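Local coordinates for protein-glutaminase (Chryseobacterium proteolyticum, PDB 3A56) that is the proenzyme of a hydrolase that probably deamidates glutamine side chains within proteins, at residues A[27-32]-A[73-78]; A[43-48]-A[194-199]. One frame throughout, in Å; residues are numbered along the deposited sequence. Where two conformers were deposited one is given.

Interaction 1. Residues A[27-32]-A[73-78]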
loop_
_atom_site.group_PDB
_atom_site.type_symbol
_atom_site.label_atom_id
_atom_site.label_comp_id
_atom_site.label_asym_id
_atom_site.label_seq_id
_atom_site.Cartn_x
_atom_site.Cartn_y
_atom_site.Cartn_z
ATOM N N THR A 27 7.066 -13.915 -1.523
ATOM C CA THR A 27 6.200 -12.971 -0.851
ATOM C C THR A 27 5.374 -13.737 0.157
ATOM O O THR A 27 5.435 -14.964 0.217
ATOM C CB THR A 27 5.273 -12.260 -1.855
ATOM O OG1 THR A 27 4.509 -11.253 -1.174
ATOM C CG2 THR A 27 4.340 -13.264 -2.493
ATOM N N VAL A 28 4.610 -13.006 0.964
ATOM C CA VAL A 28 3.715 -13.637 1.912
ATOM C C VAL A 28 2.289 -13.298 1.489
ATOM O O VAL A 28 1.912 -12.139 1.451
ATOM C CB VAL A 28 3.940 -13.101 3.336
ATOM C CG1 VAL A 28 2.904 -13.680 4.287
ATOM C CG2 VAL A 28 5.357 -13.428 3.799
ATOM N N PRO A 29 1.494 -14.314 1.164
ATOM C CA PRO A 29 0.080 -14.053 0.856
ATOM C C PRO A 29 -0.659 -13.664 2.135
ATOM O O PRO A 29 -0.374 -14.232 3.188
ATOM C CB PRO A 29 -0.436 -15.410 0.360
ATOM C CG PRO A 29 0.762 -16.314 0.310
ATOM C CD PRO A 29 1.808 -15.749 1.188
ATOM N N VAL A 30 -1.590 -12.720 2.045
ATOM C CA VAL A 30 -2.288 -12.219 3.225
ATOM C C VAL A 30 -3.804 -12.316 3.150
ATOM O O VAL A 30 -4.503 -12.010 4.128
ATOM C CB VAL A 30 -1.898 -10.759 3.519
ATOM C CG1 VAL A 30 -0.428 -10.694 3.891
ATOM C CG2 VAL A 30 -2.182 -9.860 2.290
ATOM N N GLY A 31 -4.318 -12.735 2.001
ATOM C CA GLY A 31 -5.748 -12.948 1.871
ATOM C C GLY A 31 -6.060 -13.886 0.718
ATOM O O GLY A 31 -5.342 -13.942 -0.273
ATOM N N ILE A 32 -7.138 -14.642 0.864
ATOM C CA ILE A 32 -7.583 -15.500 -0.204
ATOM C C ILE A 32 -9.101 -15.613 -0.134
ATOM O O ILE A 32 -9.667 -15.798 0.937
ATOM C CB ILE A 32 -6.895 -16.887 -0.125
ATOM C CG1 ILE A 32 -7.257 -17.741 -1.343
ATOM C CG2 ILE A 32 -7.225 -17.596 1.181
ATOM C CD1 ILE A 32 -6.318 -18.929 -1.555
ATOM N N SER A 73 3.076 -16.967 6.125
ATOM C CA SER A 73 4.352 -17.564 5.762
ATOM C C SER A 73 4.618 -17.338 4.284
ATOM O O SER A 73 3.686 -17.151 3.505
ATOM C CB SER A 73 4.364 -19.059 6.101
ATOM O OG SER A 73 3.293 -19.747 5.477
ATOM N N PRO A 74 5.899 -17.331 3.895
ATOM C CA PRO A 74 6.209 -16.978 2.503
ATOM C C PRO A 74 6.083 -18.147 1.536
ATOM O O PRO A 74 6.127 -19.309 1.942
ATOM C CB PRO A 74 7.661 -16.489 2.570
ATOM C CG PRO A 74 8.234 -17.141 3.797
ATOM C CD PRO A 74 7.099 -17.417 4.747
ATOM N N VAL A 75 5.865 -17.809 0.270
ATOM C CA VAL A 75 5.924 -18.758 -0.831
ATOM C C VAL A 75 6.603 -18.063 -1.988
ATOM O O VAL A 75 6.857 -16.854 -1.954
ATOM C CB VAL A 75 4.532 -19.206 -1.315
ATOM C CG1 VAL A 75 3.801 -19.953 -0.220
ATOM C CG2 VAL A 75 3.732 -17.989 -1.766
ATOM N N HIS A 76 6.902 -18.845 -3.019
ATOM C CA HIS A 76 7.491 -18.324 -4.229
ATOM C C HIS A 76 6.433 -18.343 -5.327
ATOM O O HIS A 76 5.877 -19.400 -5.635
ATOM C CB HIS A 76 8.662 -19.206 -4.649
ATOM C CG HIS A 76 9.531 -18.586 -5.698
ATOM N ND1 HIS A 76 10.846 -18.948 -5.886
ATOM C CD2 HIS A 76 9.278 -17.607 -6.600
ATOM C CE1 HIS A 76 11.362 -18.232 -6.869
ATOM N NE2 HIS A 76 10.433 -17.405 -7.314
ATOM N N ILE A 77 6.163 -17.175 -5.901
ATOM C CA ILE A 77 5.093 -17.020 -6.880
ATOM C C ILE A 77 5.614 -16.937 -8.309
ATOM O O ILE A 77 6.502 -16.145 -8.601
ATOM C CB ILE A 77 4.300 -15.742 -6.596
ATOM C CG1 ILE A 77 3.601 -15.858 -5.237
ATOM C CG2 ILE A 77 3.303 -15.451 -7.720
ATOM C CD1 ILE A 77 2.605 -17.005 -5.148
ATOM N N PHE A 78 5.038 -17.748 -9.195
ATOM C CA PHE A 78 5.280 -17.615 -10.636
ATOM C C PHE A 78 3.984 -17.231 -11.334
ATOM O O PHE A 78 2.940 -17.836 -11.090
ATOM C CB PHE A 78 5.835 -18.919 -11.205
ATOM C CG PHE A 78 7.171 -19.294 -10.644
ATOM C CD1 PHE A 78 8.338 -18.935 -11.303
ATOM C CD2 PHE A 78 7.263 -19.989 -9.445
ATOM C CE1 PHE A 78 9.573 -19.277 -10.783
ATOM C CE2 PHE A 78 8.497 -20.332 -8.922
ATOM C CZ PHE A 78 9.652 -19.975 -9.594
#
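Thr27 and Val75 face each other as an antiparallel hydrogen-bonded pair, and the dense part of the contact is built on them. Thr27 N donates to Val75 O (3.0 Å), and Val75 N returns a bond to Thr27 O (2.9 Å, N-H...O 162°). Pro74 CA also directs a C-H at Thr27 O, 3.1 Å away. The beta-branched side chains of Thr27 and Val75, well suited to extended backbone, lie on the same face. There the Thr27 and Ile77 side chains cross at an angle, CG2 against CG1 at 3.8 Å. With chi1 at -64°, Val75 CG2 stands between its own backbone N and carbonyl carbon, from where it meets the ring carbon CG of Pro29 at 4.0 Å. Helix 59-71 covers this proline through Ala68 and Val69, a place that suits a compact apolar ring.

Beyond the pair, Val28 lays CG2 against Pro74 CB (4.0 Å), while Pro29 CD presses on Ser73 O at 3.3 Å. That carbonyl oxygen is buried without a polar partner. The looser side begins with the side chain of Ser73, which leaves away from 27-32 and is partly exposed. His76 also points away, its NE2 bonded to Asp23. From Val30 onward strand 22-35 runs on without touching 73-78, and a classic beta bulge forms where Val30 and Gly31 both face Ser42. The whole is a neighbouring-strand pairing inside a five-stranded antiparallel sheet, with strand 22-35 at its centre.

Interaction 2. Residues A[43-48]-A[194-199]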
loop_
_atom_site.group_PDB
_atom_site.type_symbol
_atom_site.label_atom_id
_atom_site.label_comp_id
_atom_site.label_asym_id
_atom_site.label_seq_id
_atom_site.Cartn_x
_atom_site.Cartn_y
_atom_site.Cartn_z
ATOM N N PHE A 43 -1.307 -10.130 -1.406
ATOM C CA PHE A 43 0.040 -10.391 -0.894
ATOM C C PHE A 43 0.470 -9.195 -0.065
ATOM O O PHE A 43 -0.062 -8.093 -0.223
ATOM C CB PHE A 43 1.061 -10.540 -2.031
ATOM C CG PHE A 43 0.813 -11.700 -2.962
ATOM C CD1 PHE A 43 0.721 -12.997 -2.492
ATOM C CD2 PHE A 43 0.748 -11.487 -4.329
ATOM C CE1 PHE A 43 0.501 -14.058 -3.373
ATOM C CE2 PHE A 43 0.545 -12.538 -5.202
ATOM C CZ PHE A 43 0.415 -13.816 -4.720
ATOM N N MET A 44 1.452 -9.394 0.805
ATOM C CA MET A 44 1.986 -8.285 1.577
ATOM C C MET A 44 2.510 -7.160 0.671
ATOM O O MET A 44 3.014 -7.412 -0.435
ATOM C CB MET A 44 3.100 -8.766 2.510
ATOM C CG MET A 44 4.337 -9.281 1.769
ATOM S SD MET A 44 5.665 -9.745 2.919
ATOM C CE MET A 44 6.199 -8.157 3.520
ATOM N N LEU A 45 2.367 -5.928 1.153
ATOM C CA LEU A 45 2.950 -4.717 0.564
ATOM C C LEU A 45 2.284 -4.251 -0.734
ATOM O O LEU A 45 1.770 -3.137 -0.805
ATOM C CB LEU A 45 4.471 -4.844 0.389
ATOM C CG LEU A 45 5.228 -3.535 0.190
ATOM C CD1 LEU A 45 4.960 -2.543 1.334
ATOM C CD2 LEU A 45 6.715 -3.836 0.073
ATOM N N THR A 46 2.288 -5.100 -1.757
ATOM C CA THR A 46 1.568 -4.751 -2.967
ATOM C C THR A 46 0.063 -4.696 -2.696
ATOM O O THR A 46 -0.475 -5.522 -1.956
ATOM C CB THR A 46 1.863 -5.713 -4.127
ATOM O OG1 THR A 46 1.052 -5.340 -5.244
ATOM C CG2 THR A 46 1.540 -7.145 -3.747
ATOM N N ALA A 47 -0.603 -3.698 -3.265
ATOM C CA ALA A 47 -2.058 -3.581 -3.124
ATOM C C ALA A 47 -2.803 -4.344 -4.218
ATOM O O ALA A 47 -4.028 -4.334 -4.259
ATOM C CB ALA A 47 -2.473 -2.102 -3.131
ATOM N N GLN A 48 -2.072 -5.000 -5.112
ATOM C CA GLN A 48 -2.725 -5.661 -6.239
ATOM C C GLN A 48 -3.253 -7.032 -5.887
ATOM O O GLN A 48 -2.662 -7.751 -5.079
ATOM C CB GLN A 48 -1.741 -5.804 -7.386
ATOM C CG GLN A 48 -1.120 -4.487 -7.745
ATOM C CD GLN A 48 -0.002 -4.667 -8.745
ATOM O OE1 GLN A 48 -0.187 -4.410 -9.917
ATOM N NE2 GLN A 48 1.148 -5.154 -8.287
ATOM N N TRP A 194 -7.811 -2.701 -5.608
ATOM C CA TRP A 194 -6.797 -2.873 -4.582
ATOM C C TRP A 194 -7.293 -3.822 -3.509
ATOM O O TRP A 194 -8.489 -3.855 -3.199
ATOM C CB TRP A 194 -6.549 -1.557 -3.852
ATOM C CG TRP A 194 -5.978 -0.411 -4.626
ATOM C CD1 TRP A 194 -5.003 -0.446 -5.601
ATOM C CD2 TRP A 194 -6.292 0.966 -4.411
ATOM N NE1 TRP A 194 -4.717 0.852 -6.013
ATOM C CE2 TRP A 194 -5.502 1.729 -5.302
ATOM C CE3 TRP A 194 -7.182 1.630 -3.552
ATOM C CZ2 TRP A 194 -5.570 3.129 -5.351
ATOM C CZ3 TRP A 194 -7.256 3.022 -3.602
ATOM C CH2 TRP A 194 -6.461 3.754 -4.506
ATOM N N SER A 195 -6.367 -4.532 -2.882
ATOM C CA SER A 195 -6.700 -5.322 -1.697
ATOM C C SER A 195 -6.597 -4.505 -0.406
ATOM O O SER A 195 -7.159 -4.893 0.620
ATOM C CB SER A 195 -5.771 -6.533 -1.589
ATOM O OG SER A 195 -4.440 -6.090 -1.365
ATOM N N TYR A 196 -5.847 -3.410 -0.456
ATOM C CA TYR A 196 -5.764 -2.482 0.669
ATOM C C TYR A 196 -5.290 -1.154 0.133
ATOM O O TYR A 196 -4.783 -1.067 -1.001
ATOM C CB TYR A 196 -4.800 -2.987 1.751
ATOM C CG TYR A 196 -3.347 -2.592 1.540
ATOM C CD1 TYR A 196 -2.527 -3.324 0.677
ATOM C CD2 TYR A 196 -2.789 -1.505 2.223
ATOM C CE1 TYR A 196 -1.197 -2.976 0.483
ATOM C CE2 TYR A 196 -1.463 -1.159 2.046
ATOM C CZ TYR A 196 -0.680 -1.892 1.170
ATOM O OH TYR A 196 0.641 -1.547 0.993
ATOM N N HIS A 197 -5.485 -0.114 0.928
ATOM C CA HIS A 197 -4.913 1.177 0.603
ATOM C C HIS A 197 -4.404 1.800 1.906
ATOM O O HIS A 197 -4.849 1.438 2.995
ATOM C CB HIS A 197 -5.966 2.044 -0.087
ATOM C CG HIS A 197 -5.429 3.319 -0.660
ATOM N ND1 HIS A 197 -4.305 3.358 -1.456
ATOM C CD2 HIS A 197 -5.875 4.596 -0.567
ATOM C CE1 HIS A 197 -4.070 4.611 -1.814
ATOM N NE2 HIS A 197 -5.015 5.377 -1.301
ATOM N N VAL A 198 -3.448 2.710 1.806
ATOM C CA VAL A 198 -2.958 3.409 2.997
ATOM C C VAL A 198 -2.702 4.863 2.627
ATOM O O VAL A 198 -2.389 5.174 1.461
ATOM C CB VAL A 198 -1.665 2.747 3.550
ATOM C CG1 VAL A 198 -0.557 2.771 2.503
ATOM C CG2 VAL A 198 -1.205 3.420 4.870
ATOM N N ALA A 199 -2.856 5.756 3.606
ATOM C CA ALA A 199 -2.486 7.170 3.461
ATOM C C ALA A 199 -2.147 7.684 4.854
ATOM O O ALA A 199 -2.314 6.964 5.842
ATOM C CB ALA A 199 -3.631 7.987 2.870
HETATM O O HOH W 1 -2.286 -7.482 -2.432
#
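Tyr196 reaches across to the 43-48 loop with the edge of its ring, and its hydroxyl OH donates to Leu45 O at 2.7 Å. The oxygen lies near the ring plane, but the hydroxyl sits 21° out of the plane of the Leu45 carbonyl. A chi1 of 87° swings the ring between the backbone N and carbonyl carbon of Tyr196, bringing its edge along the loop so that CE1 also comes to 3.6 Å from Thr46 O.

Ala47 fills the middle of the contact. Its CB touches Tyr196 O at 3.3 Å and approaches the Trp194 indole obliquely, 3.9 Å from CD1; a methyl group is small enough to settle between the indole and the Tyr196 backbone and ring. The indole in turn lays one face over the His197 ring, with ND1 near its rim. Ser195 N donates a straight bond to Ala47 O (2.7 Å, N-H...O 162°), while Ser195 OG makes at most a weak one to the same oxygen. A water between the loop and Ser195 accepts from Phe43 N and sits within bonding distance of Thr46 O, Gln48 O and Ser195 OG, tying loop and strand together.

Thr46 OG1 closes an ST turn by accepting from Gln48 N at 3.1 Å, and Asp154 holds both Thr46 OG1 and Ala47 N. His197 packs on Cys156 and bonds Asp217 through NE2, an arrangement consistent with the Cys-His-Asp triad of papain-like enzymes. Ala47, held at N by Asp154 and at O by Ser195 N beside that site, may occupy the place of a substrate residue. Such bonds to the loop's backbone suggest that it imitates a bound substrate and probably occludes the active site in the pro-form.

Overall arrangement
The two contacts have centres 13 Å apart, and their segments alternate along the chain in the order 27-32, 43-48, 73-78, 194-199. Interaction 1 lies within the five-stranded antiparallel sheet. Interaction 2 joins the loop that follows strand 38-43 of this sheet to strand 196-205 of a separate mixed sheet, and to the corner just before it, in the glutaminase region. They meet directly: Val28 O and Met44 N are 2.9 Å apart, probably hydrogen-bonded, and Phe43 packs on Pro29 and Val30. The N-terminal sheet thus carries the loop between its strands 38-43 and 49-52 and presents it near the centre of the chain, consistent with a pro-region that covers the active site until it is removed.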